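Local coordinates for C2 domain protein (Ramazzottius varieornatus, PDB 7DF2) that binds calcium ions through its C2 domain, is specific to tardigrades and can hold a glucose unit, its precise biological role being unsettled, at residues M45-L50 / M128-A132; K142-C148 / C172-R177; A164-I170 / Y183-Y189. All coordinates share one frame; numbering follows the deposited sequence. Where two conformers were deposited one is given.

Contact 1 (M45-L50 / M128-A132); sequences MNVVRL and MRVRA. With GLC (alpha-D-glucopyranose), chain B.
Met45 and Met128 lie slantwise against each other between two facing strands, each using carbon and sulfur. Met45 holds CG anti to its own N (chi1 169°) and stays extended beyond it, which carries its methyl across the gap between the sheets to Val130. Its SD passes Met128 CB at 3.8 Å, and the methyl at the end lands on a branch of Val130, CE to CG2 3.5 Å, closer than usual van der Waals contact. Met128 puts CG beside its backbone N (chi1 -66°) and extends to SD, which lies 3.9 Å from Met45 CG; the bend at chi3 only turns the terminal methyl. Val130 serves both ends of the strand facing it: CG2 also meets Val47 CG2 at 4.2 Å, and in one of the two leucine conformers Leu50 CD2 lies 4.2 Å from Val130 CG1 and also near Ala132 CB. The axes of the two short segments come within 9.2 Å and cross at -37°, roughly parallel in direction, as strands of facing sheets in a sandwich can. Beyond this core, Arg49 reaches the glucose with a weak hydrogen bond, NH1 to O4 3.2 Å; Val48 CG1 also touches O4, and Glu109 supplies a further hydrogen bond to the sugar. No hydrogen bond joins the two segments, so what holds the layers here is buried apolar contact, with Arg49 turned outward to the sugar and to its salt-bridge partner Glu169.

Contact 2 (K142-C148 / C172-R177); sequences KIDNYKC and CAGEDR
Glu175 lies alongside Asn145, the two side chains pointing the same way, and each step of the glutamate meets the strand. CB sits 3.6 Å from Asn145 O. CG, placed between the backbone N and carbonyl carbon (chi1 81°), comes within 3.5 Å of Asp144 OD1. CD rests on Asn145 CB at 3.7 Å. At the tip two donors converge: Lys142 NZ, 3.0 Å away, meets the anti lone pair of Glu175 OE2, and Asn145 ND2, 2.9 Å from the same oxygen, comes from above the carboxylate plane. The amide plane of Asn145 and the carboxylate plane of Glu175 are 65° apart. The extended Lys142 also salt-bridges Asp176 OD2, so one ammonium probably offsets the nearness of the Asp144, Glu175 and Asp176 carboxylates. Asp144 binds the turn itself through two syn lone pairs, OD1 receiving Asp176 N at 2.9 Å and OD2 receiving Arg177 N at 2.8 Å. OD1 is turned on its anti side to Asn145 N, which helps fix the carboxylate. Glu175 N completes the grip on Asn145 O at 2.9 Å. Further along, Tyr146 CD2 touches Gly174 CA, the tyrosine OH is hydrogen-bonded to Ser180 OG, and two waters link Ala173 O to the backbone of Lys147. Cys148 and Cys172, which can form a disulfide, lie at the far end. A carboxylate capturing successive turn N-H groups is joined here to a salt-bridge network and to the classic beta bulge of Ile143 and Asp144 opposite Ala132, binding one sheet of the C2 beta sandwich to the loop leaving the other.

Contact 3 (A164-I170 / Y183-Y189); sequences AQWSPEI and YLRYRWY
A cation-pi stack marks the place where an irregular segment runs antiparallel along strand 181-190: the Trp166 indole is held between Arg185 and Arg187. The Arg185 guanidinium lies flat on one face, planes 11° apart, with CZ 4.0 Å from the centroid of the five-membered ring. Over the opposite face Arg187 presents its aliphatic part, CD lying 3.5 Å from the same centroid in a CH-pi contact. Bent at chi3 (-46°), Arg187 then carries NH1 to Ala164 O, a bond of 3.0 Å in the guanidinium plane but above the carbonyl plane. Ser167 binds both the backbone N-H and the carbonyl of Tyr186: Ser167 N gives to Tyr186 O at 2.8 Å, and Ser167 OG accepts Tyr186 N at 3.0 Å. OG in turn donates to Pro168 O, while Ser167 CB makes a CH-pi contact over one face of the Tyr186 ring. Regular pairing begins at Ile170 and Leu184, an antiparallel hydrogen-bonded pair with Ile170 N to Leu184 O 2.6 Å and Leu184 N to Ile170 O 2.8 Å. Both arginines are anchored further, Arg185 NE by Asn46 and Arg187 NH2 by Glu44 and Glu161. The loop thus follows strand 181-190 and leads into strand 170-173, outermost on this side of the sheet, with strand 41-51 flanking on the other; Leu184 and Tyr186 reach Met128 of strand 121-136.

Overall arrangement
From the N terminus, strand 41-51 is laid down first, and contact 1 closes a loop of 77 residues, including strands 70-77, 96-100 and 107-119, when strand 121-136 arrives in the facing sheet. The chain then returns antiparallel as strand 139-150, whose backbone bonds to 128-132 tie contact 1 to contact 2. Contacts 2 and 3 cross: 164-170 falls within the loop that contact 2 closes, and its partner 183-189 comes only after 172-177. Contact 3 stays in the sheet of strand 41-51, bonded to it through Asn46 and Val48, whereas contacts 1 and 2 bridge the two sheets. Leu184, touching both Cys148 and Cys172, links contacts 2 and 3.

Contact 1 (M45-L50 / M128-A132)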
loop_
_atom_site.group_PDB
_atom_site.type_symbol
_atom_site.label_atom_id
_atom_site.label_comp_id
_atom_site.label_asym_id
_atom_site.label_seq_id
_atom_site.Cartn_x
_atom_site.Cartn_y
_atom_site.Cartn_z
ATOM N N MET A 45 1.150 -6.269 -4.710
ATOM C CA MET A 45 1.616 -4.939 -4.345
ATOM C C MET A 45 2.990 -5.074 -3.712
ATOM O O MET A 45 3.138 -5.713 -2.664
ATOM C CB MET A 45 0.636 -4.271 -3.385
ATOM C CG MET A 45 1.140 -2.989 -2.725
ATOM S SD MET A 45 -0.145 -2.412 -1.585
ATOM C CE MET A 45 0.719 -1.056 -0.780
ATOM N N ASN A 46 3.994 -4.498 -4.363
ATOM C CA ASN A 46 5.380 -4.550 -3.913
ATOM C C ASN A 46 5.732 -3.190 -3.324
ATOM O O ASN A 46 5.730 -2.180 -4.040
ATOM C CB ASN A 46 6.288 -4.900 -5.090
ATOM C CG ASN A 46 7.768 -4.952 -4.740
ATOM O OD1 ASN A 46 8.604 -4.553 -5.561
ATOM N ND2 ASN A 46 8.114 -5.516 -3.581
ATOM N N VAL A 47 6.009 -3.157 -2.025
ATOM C CA VAL A 47 6.451 -1.934 -1.365
ATOM C C VAL A 47 7.972 -1.921 -1.428
ATOM O O VAL A 47 8.642 -2.706 -0.755
ATOM C CB VAL A 47 5.929 -1.850 0.071
ATOM C CG1 VAL A 47 6.507 -0.617 0.782
ATOM C CG2 VAL A 47 4.407 -1.800 0.038
ATOM N N VAL A 48 8.517 -1.038 -2.267
ATOM C CA VAL A 48 9.938 -1.079 -2.581
ATOM C C VAL A 48 10.751 -0.403 -1.489
ATOM O O VAL A 48 11.661 -1.000 -0.905
ATOM C CB VAL A 48 10.197 -0.428 -3.952
ATOM C CG1 VAL A 48 11.689 -0.437 -4.266
ATOM C CG2 VAL A 48 9.375 -1.161 -5.039
ATOM N N ARG A 49 10.420 0.849 -1.187
ATOM C CA ARG A 49 11.134 1.582 -0.152
ATOM C C ARG A 49 10.287 2.771 0.268
ATOM O O ARG A 49 9.331 3.151 -0.412
ATOM C CB ARG A 49 12.515 2.029 -0.639
ATOM C CG ARG A 49 12.464 2.967 -1.818
ATOM C CD ARG A 49 13.877 3.383 -2.224
ATOM N NE ARG A 49 13.790 4.381 -3.278
ATOM C CZ ARG A 49 13.512 4.103 -4.546
ATOM N NH1 ARG A 49 13.311 2.841 -4.927
ATOM N NH2 ARG A 49 13.437 5.088 -5.432
ATOM N N LEU A 50 10.653 3.348 1.410
ATOM C CA LEU A 50 9.915 4.450 2.016
ATOM C C LEU A 50 10.923 5.520 2.393
ATOM O O LEU A 50 11.862 5.242 3.145
ATOM C CB LEU A 50 9.150 3.946 3.250
ATOM C CG LEU A 50 8.045 4.658 4.048
ATOM C CD1 LEU A 50 8.256 6.119 4.137
ATOM C CD2 LEU A 50 6.633 4.332 3.540
ATOM N N MET A 128 -3.833 1.071 -3.515
ATOM C CA MET A 128 -2.714 0.591 -2.712
ATOM C C MET A 128 -2.557 1.549 -1.537
ATOM O O MET A 128 -2.388 2.756 -1.746
ATOM C CB MET A 128 -1.443 0.534 -3.554
ATOM C CG MET A 128 -1.515 -0.509 -4.660
ATOM S SD MET A 128 0.029 -0.615 -5.581
ATOM C CE MET A 128 -0.050 0.818 -6.643
ATOM N N ARG A 129 -2.671 1.032 -0.313
ATOM C CA ARG A 129 -2.650 1.854 0.895
ATOM C C ARG A 129 -1.431 1.480 1.726
ATOM O O ARG A 129 -1.168 0.295 1.946
ATOM C CB ARG A 129 -3.925 1.669 1.731
ATOM C CG ARG A 129 -5.190 2.198 1.071
ATOM C CD ARG A 129 -6.342 2.185 2.071
ATOM N NE ARG A 129 -7.575 2.669 1.462
ATOM C CZ ARG A 129 -7.962 3.940 1.461
ATOM N NH1 ARG A 129 -7.213 4.876 2.042
ATOM N NH2 ARG A 129 -9.104 4.278 0.880
ATOM N N VAL A 130 -0.694 2.488 2.197
ATOM C CA VAL A 130 0.423 2.279 3.112
ATOM C C VAL A 130 0.300 3.295 4.235
ATOM O O VAL A 130 -0.025 4.464 3.996
ATOM C CB VAL A 130 1.798 2.432 2.418
ATOM C CG1 VAL A 130 2.941 2.329 3.434
ATOM C CG2 VAL A 130 1.981 1.383 1.325
ATOM N N ARG A 131 0.540 2.848 5.459
ATOM C CA ARG A 131 0.626 3.768 6.587
ATOM C C ARG A 131 1.951 3.557 7.304
ATOM O O ARG A 131 2.340 2.420 7.599
ATOM C CB ARG A 131 -0.545 3.582 7.556
ATOM C CG ARG A 131 -0.405 4.416 8.855
ATOM C CD ARG A 131 -1.686 4.286 9.687
ATOM N NE ARG A 131 -1.610 4.979 10.966
ATOM C CZ ARG A 131 -1.912 6.263 11.138
ATOM N NH1 ARG A 131 -2.308 6.997 10.112
ATOM N NH2 ARG A 131 -1.822 6.812 12.341
ATOM N N ALA A 132 2.645 4.654 7.582
ATOM C CA ALA A 132 3.903 4.610 8.309
ATOM C C ALA A 132 3.781 5.461 9.561
ATOM O O ALA A 132 3.330 6.607 9.493
ATOM C CB ALA A 132 5.065 5.111 7.440
HETATM C C1 GLC B . 18.749 -0.603 -5.605
HETATM C C2 GLC B . 18.900 0.648 -4.730
HETATM C C3 GLC B . 17.669 0.896 -3.850
HETATM C C4 GLC B . 16.371 0.704 -4.639
HETATM C C5 GLC B . 16.453 -0.535 -5.530
HETATM C C6 GLC B . 15.187 -0.718 -6.358
HETATM O O2 GLC B . 20.066 0.588 -3.932
HETATM O O3 GLC B . 17.710 2.210 -3.322
HETATM O O4 GLC B . 15.251 0.608 -3.774
HETATM O O5 GLC B . 17.587 -0.434 -6.373
HETATM O O6 GLC B . 14.844 -2.085 -6.332
#

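Contact 2 (K142-C148 / C172-R177)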
loop_
_atom_site.group_PDB
_atom_site.type_symbol
_atom_site.label_atom_id
_atom_site.label_comp_id
_atom_site.label_asym_id
_atom_site.label_seq_id
_atom_site.Cartn_x
_atom_site.Cartn_y
_atom_site.Cartn_z
ATOM N N LYS A 142 2.674 9.816 13.788
ATOM C CA LYS A 142 2.369 9.544 12.383
ATOM C C LYS A 142 3.432 10.113 11.446
ATOM O O LYS A 142 3.821 11.288 11.551
ATOM C CB LYS A 142 0.991 10.104 12.021
ATOM C CG LYS A 142 0.621 9.957 10.540
ATOM C CD LYS A 142 -0.635 10.778 10.212
ATOM C CE LYS A 142 -1.104 10.523 8.793
ATOM N NZ LYS A 142 -2.352 11.294 8.509
ATOM N N ILE A 143 3.930 9.260 10.548
ATOM C CA ILE A 143 4.789 9.718 9.464
ATOM C C ILE A 143 3.878 10.133 8.321
ATOM O O ILE A 143 3.802 11.321 7.993
ATOM C CB ILE A 143 5.824 8.654 9.062
ATOM C CG1 ILE A 143 6.796 8.469 10.225
ATOM C CG2 ILE A 143 6.605 9.095 7.832
ATOM C CD1 ILE A 143 7.599 7.226 10.145
ATOM N N ASP A 144 3.152 9.185 7.727
ATOM C CA ASP A 144 2.146 9.567 6.742
ATOM C C ASP A 144 1.304 8.361 6.358
ATOM O O ASP A 144 1.639 7.210 6.659
ATOM C CB ASP A 144 2.759 10.186 5.481
ATOM C CG ASP A 144 2.018 11.455 5.044
ATOM O OD1 ASP A 144 0.784 11.481 5.219
ATOM O OD2 ASP A 144 2.660 12.418 4.552
ATOM N N ASN A 145 0.184 8.668 5.699
ATOM C CA ASN A 145 -0.592 7.713 4.918
ATOM C C ASN A 145 -0.301 7.962 3.440
ATOM O O ASN A 145 -0.130 9.107 3.011
ATOM C CB ASN A 145 -2.096 7.857 5.180
ATOM C CG ASN A 145 -2.491 7.539 6.616
ATOM O OD1 ASN A 145 -1.887 6.696 7.269
ATOM N ND2 ASN A 145 -3.534 8.206 7.101
ATOM N N TYR A 146 -0.256 6.887 2.656
ATOM C CA TYR A 146 0.068 6.963 1.236
ATOM C C TYR A 146 -0.970 6.154 0.476
ATOM O O TYR A 146 -1.260 5.021 0.862
ATOM C CB TYR A 146 1.480 6.402 0.958
ATOM C CG TYR A 146 2.560 6.955 1.853
ATOM C CD1 TYR A 146 2.761 6.442 3.137
ATOM C CD2 TYR A 146 3.400 7.971 1.414
ATOM C CE1 TYR A 146 3.746 6.948 3.962
ATOM C CE2 TYR A 146 4.397 8.489 2.236
ATOM C CZ TYR A 146 4.565 7.980 3.508
ATOM O OH TYR A 146 5.551 8.495 4.329
ATOM N N LYS A 147 -1.542 6.728 -0.582
ATOM C CA LYS A 147 -2.526 6.016 -1.396
ATOM C C LYS A 147 -2.236 6.250 -2.867
ATOM O O LYS A 147 -2.076 7.395 -3.303
ATOM C CB LYS A 147 -3.959 6.457 -1.068
ATOM C CG LYS A 147 -5.034 5.749 -1.891
ATOM C CD LYS A 147 -6.432 6.057 -1.363
ATOM C CE LYS A 147 -6.921 7.418 -1.853
ATOM N NZ LYS A 147 -8.272 7.745 -1.309
ATOM N N CYS A 148 -2.197 5.153 -3.616
ATOM C CA CYS A 148 -1.888 5.109 -5.036
ATOM C C CYS A 148 -2.940 4.228 -5.693
ATOM O O CYS A 148 -3.238 3.145 -5.180
ATOM C CB CYS A 148 -0.488 4.529 -5.242
ATOM S SG CYS A 148 0.067 4.367 -6.908
ATOM N N CYS A 172 4.822 7.344 -4.656
ATOM C CA CYS A 172 3.515 7.629 -4.087
ATOM C C CYS A 172 3.656 8.651 -2.968
ATOM O O CYS A 172 4.276 8.360 -1.941
ATOM C CB CYS A 172 2.891 6.350 -3.541
ATOM S SG CYS A 172 1.180 6.573 -3.205
ATOM N N ALA A 173 3.056 9.823 -3.151
ATOM C CA ALA A 173 3.252 10.923 -2.214
ATOM C C ALA A 173 2.444 10.750 -0.935
ATOM O O ALA A 173 1.298 10.287 -0.959
ATOM C CB ALA A 173 2.865 12.254 -2.872
ATOM N N GLY A 174 3.024 11.198 0.186
ATOM C CA GLY A 174 2.279 11.217 1.432
ATOM C C GLY A 174 1.102 12.170 1.376
ATOM O O GLY A 174 1.142 13.208 0.705
ATOM N N GLU A 175 0.022 11.809 2.084
ATOM C CA GLU A 175 -1.168 12.662 2.074
ATOM C C GLU A 175 -0.932 13.971 2.819
ATOM O O GLU A 175 -1.456 15.019 2.412
ATOM C CB GLU A 175 -2.383 11.925 2.650
ATOM C CG GLU A 175 -2.495 11.873 4.176
ATOM C CD GLU A 175 -3.742 11.125 4.680
ATOM O OE1 GLU A 175 -4.672 10.854 3.888
ATOM O OE2 GLU A 175 -3.785 10.802 5.885
ATOM N N ASP A 176 -0.141 13.939 3.891
ATOM C CA ASP A 176 0.148 15.121 4.696
ATOM C C ASP A 176 1.399 15.862 4.234
ATOM O O ASP A 176 1.410 17.096 4.211
ATOM C CB ASP A 176 0.312 14.731 6.170
ATOM C CG ASP A 176 -1.005 14.403 6.849
ATOM O OD1 ASP A 176 -2.085 14.637 6.252
ATOM O OD2 ASP A 176 -0.955 13.907 7.993
ATOM N N ARG A 177 2.464 15.143 3.888
ATOM C CA ARG A 177 3.707 15.729 3.372
ATOM C C ARG A 177 4.007 15.056 2.039
ATOM O O ARG A 177 4.553 13.944 2.013
ATOM C CB ARG A 177 4.884 15.541 4.330
ATOM C CG ARG A 177 4.953 16.482 5.505
ATOM C CD ARG A 177 6.209 16.228 6.328
ATOM N NE ARG A 177 7.341 17.018 5.840
ATOM C CZ ARG A 177 8.381 16.515 5.176
ATOM N NH1 ARG A 177 9.349 17.322 4.765
ATOM N NH2 ARG A 177 8.470 15.213 4.938
HETATM O O HOH W 1 -1.358 9.560 -0.410
HETATM O O HOH W 2 -0.550 9.826 -3.321
#

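Contact 3 (A164-I170 / Y183-Y189)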
loop_
_atom_site.group_PDB
_atom_site.type_symbol
_atom_site.label_atom_id
_atom_site.label_comp_id
_atom_site.label_asym_id
_atom_site.label_seq_id
_atom_site.Cartn_x
_atom_site.Cartn_y
_atom_site.Cartn_z
ATOM N N ALA A 164 2.522 -11.809 -16.506
ATOM C CA ALA A 164 2.208 -10.524 -15.893
ATOM C C ALA A 164 3.482 -9.749 -15.582
ATOM O O ALA A 164 4.407 -10.286 -14.966
ATOM C CB ALA A 164 1.399 -10.735 -14.615
ATOM N N GLN A 165 3.521 -8.477 -15.985
ATOM C CA GLN A 165 4.699 -7.635 -15.833
ATOM C C GLN A 165 4.506 -6.664 -14.674
ATOM O O GLN A 165 3.426 -6.101 -14.506
ATOM C CB GLN A 165 4.976 -6.839 -17.111
ATOM C CG GLN A 165 5.344 -7.682 -18.329
ATOM C CD GLN A 165 6.502 -8.613 -18.057
ATOM O OE1 GLN A 165 7.610 -8.171 -17.753
ATOM N NE2 GLN A 165 6.255 -9.919 -18.164
ATOM N N TRP A 166 5.566 -6.462 -13.896
ATOM C CA TRP A 166 5.550 -5.442 -12.856
ATOM C C TRP A 166 5.432 -4.055 -13.472
ATOM O O TRP A 166 6.031 -3.757 -14.510
ATOM C CB TRP A 166 6.816 -5.528 -12.003
ATOM C CG TRP A 166 6.792 -6.665 -11.039
ATOM C CD1 TRP A 166 7.454 -7.855 -11.159
ATOM C CD2 TRP A 166 6.059 -6.734 -9.806
ATOM N NE1 TRP A 166 7.170 -8.665 -10.080
ATOM C CE2 TRP A 166 6.313 -8.002 -9.239
ATOM C CE3 TRP A 166 5.195 -5.859 -9.141
ATOM C CZ2 TRP A 166 5.751 -8.406 -8.025
ATOM C CZ3 TRP A 166 4.623 -6.273 -7.939
ATOM C CH2 TRP A 166 4.918 -7.528 -7.390
ATOM N N SER A 167 4.652 -3.201 -12.825
ATOM C CA SER A 167 4.629 -1.805 -13.192
ATOM C C SER A 167 6.002 -1.191 -12.925
ATOM O O SER A 167 6.819 -1.759 -12.193
ATOM C CB SER A 167 3.569 -1.067 -12.388
ATOM O OG SER A 167 4.049 -0.918 -11.051
ATOM N N PRO A 168 6.285 -0.023 -13.498
ATOM C CA PRO A 168 7.452 0.735 -13.043
ATOM C C PRO A 168 7.266 1.138 -11.588
ATOM O O PRO A 168 6.161 1.112 -11.040
ATOM C CB PRO A 168 7.470 1.961 -13.968
ATOM C CG PRO A 168 6.063 2.090 -14.438
ATOM C CD PRO A 168 5.556 0.679 -14.567
ATOM N N GLU A 169 8.379 1.464 -10.942
ATOM C CA GLU A 169 8.282 2.016 -9.601
ATOM C C GLU A 169 7.433 3.279 -9.648
ATOM O O GLU A 169 7.557 4.102 -10.562
ATOM C CB GLU A 169 9.675 2.294 -9.022
ATOM C CG GLU A 169 10.477 1.012 -8.735
ATOM C CD GLU A 169 11.716 1.253 -7.883
ATOM O OE1 GLU A 169 11.925 2.401 -7.459
ATOM O OE2 GLU A 169 12.478 0.290 -7.640
ATOM N N ILE A 170 6.514 3.390 -8.698
ATOM C CA ILE A 170 5.616 4.540 -8.576
ATOM C C ILE A 170 5.972 5.301 -7.309
ATOM O O ILE A 170 6.007 4.718 -6.219
ATOM C CB ILE A 170 4.144 4.096 -8.533
ATOM C CG1 ILE A 170 3.790 3.261 -9.772
ATOM C CG2 ILE A 170 3.211 5.303 -8.320
ATOM C CD1 ILE A 170 2.553 2.404 -9.599
ATOM N N TYR A 183 7.652 4.115 -2.460
ATOM C CA TYR A 183 7.826 3.670 -3.830
ATOM C C TYR A 183 7.169 2.312 -3.967
ATOM O O TYR A 183 7.472 1.397 -3.192
ATOM C CB TYR A 183 9.300 3.619 -4.208
ATOM C CG TYR A 183 9.882 5.015 -4.253
ATOM C CD1 TYR A 183 10.275 5.648 -3.088
ATOM C CD2 TYR A 183 9.978 5.711 -5.451
ATOM C CE1 TYR A 183 10.776 6.962 -3.110
ATOM C CE2 TYR A 183 10.487 7.009 -5.489
ATOM C CZ TYR A 183 10.884 7.622 -4.311
ATOM O OH TYR A 183 11.391 8.905 -4.322
ATOM N N LEU A 184 6.259 2.200 -4.932
ATOM C CA LEU A 184 5.404 1.027 -5.083
ATOM C C LEU A 184 5.521 0.454 -6.485
ATOM O O LEU A 184 5.811 1.172 -7.446
ATOM C CB LEU A 184 3.933 1.376 -4.829
ATOM C CG LEU A 184 3.608 1.984 -3.472
ATOM C CD1 LEU A 184 2.142 2.391 -3.420
ATOM C CD2 LEU A 184 3.939 0.966 -2.380
ATOM N N ARG A 185 5.271 -0.850 -6.595
ATOM C CA ARG A 185 5.043 -1.495 -7.885
ATOM C C ARG A 185 3.849 -2.418 -7.741
ATOM O O ARG A 185 3.576 -2.928 -6.652
ATOM C CB ARG A 185 6.235 -2.344 -8.347
ATOM C CG ARG A 185 7.545 -1.627 -8.474
ATOM C CD ARG A 185 8.557 -2.539 -9.155
ATOM N NE ARG A 185 8.749 -3.816 -8.465
ATOM C CZ ARG A 185 9.353 -4.868 -9.014
ATOM N NH1 ARG A 185 9.800 -4.792 -10.269
ATOM N NH2 ARG A 185 9.508 -5.994 -8.322
ATOM N N TYR A 186 3.164 -2.689 -8.849
ATOM C CA TYR A 186 2.090 -3.662 -8.786
ATOM C C TYR A 186 2.112 -4.537 -10.023
ATOM O O TYR A 186 2.686 -4.183 -11.058
ATOM C CB TYR A 186 0.710 -3.001 -8.652
ATOM C CG TYR A 186 0.258 -2.275 -9.894
ATOM C CD1 TYR A 186 0.608 -0.949 -10.112
ATOM C CD2 TYR A 186 -0.541 -2.911 -10.847
ATOM C CE1 TYR A 186 0.190 -0.272 -11.259
ATOM C CE2 TYR A 186 -0.961 -2.246 -11.990
ATOM C CZ TYR A 186 -0.594 -0.928 -12.187
ATOM O OH TYR A 186 -1.015 -0.271 -13.319
ATOM N N ARG A 187 1.516 -5.723 -9.861
ATOM C CA ARG A 187 1.181 -6.648 -10.937
ATOM C C ARG A 187 -0.281 -7.040 -10.785
ATOM O O ARG A 187 -0.823 -7.043 -9.676
ATOM C CB ARG A 187 2.046 -7.934 -10.908
ATOM C CG ARG A 187 3.432 -7.783 -11.479
ATOM C CD ARG A 187 4.062 -9.105 -11.899
ATOM N NE ARG A 187 3.897 -10.161 -10.900
ATOM C CZ ARG A 187 3.964 -11.461 -11.179
ATOM N NH1 ARG A 187 4.188 -11.858 -12.426
ATOM N NH2 ARG A 187 3.806 -12.367 -10.221
ATOM N N TRP A 188 -0.922 -7.397 -11.896
ATOM C CA TRP A 188 -2.214 -8.047 -11.756
ATOM C C TRP A 188 -2.487 -8.885 -12.993
ATOM O O TRP A 188 -2.038 -8.561 -14.098
ATOM C CB TRP A 188 -3.369 -7.065 -11.488
ATOM C CG TRP A 188 -3.573 -5.932 -12.458
ATOM C CD1 TRP A 188 -2.755 -5.540 -13.486
ATOM C CD2 TRP A 188 -4.684 -5.042 -12.467
ATOM N NE1 TRP A 188 -3.299 -4.446 -14.129
ATOM C CE2 TRP A 188 -4.487 -4.130 -13.523
ATOM C CE3 TRP A 188 -5.840 -4.933 -11.690
ATOM C CZ2 TRP A 188 -5.402 -3.119 -13.815
ATOM C CZ3 TRP A 188 -6.745 -3.923 -11.981
ATOM C CH2 TRP A 188 -6.519 -3.034 -13.034
ATOM N N TYR A 189 -3.236 -9.958 -12.783
ATOM C CA TYR A 189 -3.386 -10.982 -13.806
ATOM C C TYR A 189 -4.584 -11.850 -13.479
ATOM O O TYR A 189 -4.913 -12.080 -12.310
ATOM C CB TYR A 189 -2.128 -11.852 -13.925
ATOM C CG TYR A 189 -1.560 -12.304 -12.597
ATOM C CD1 TYR A 189 -0.625 -11.524 -11.912
ATOM C CD2 TYR A 189 -1.945 -13.509 -12.031
ATOM C CE1 TYR A 189 -0.114 -11.938 -10.686
ATOM C CE2 TYR A 189 -1.438 -13.931 -10.823
ATOM C CZ TYR A 189 -0.515 -13.143 -10.155
ATOM O OH TYR A 189 -0.026 -13.593 -8.953
HETATM O O HOH W 3 0.683 -7.007 -14.392
HETATM O O HOH W 4 1.671 -4.054 -13.743
HETATM O O HOH W 5 9.489 -2.510 -12.250
#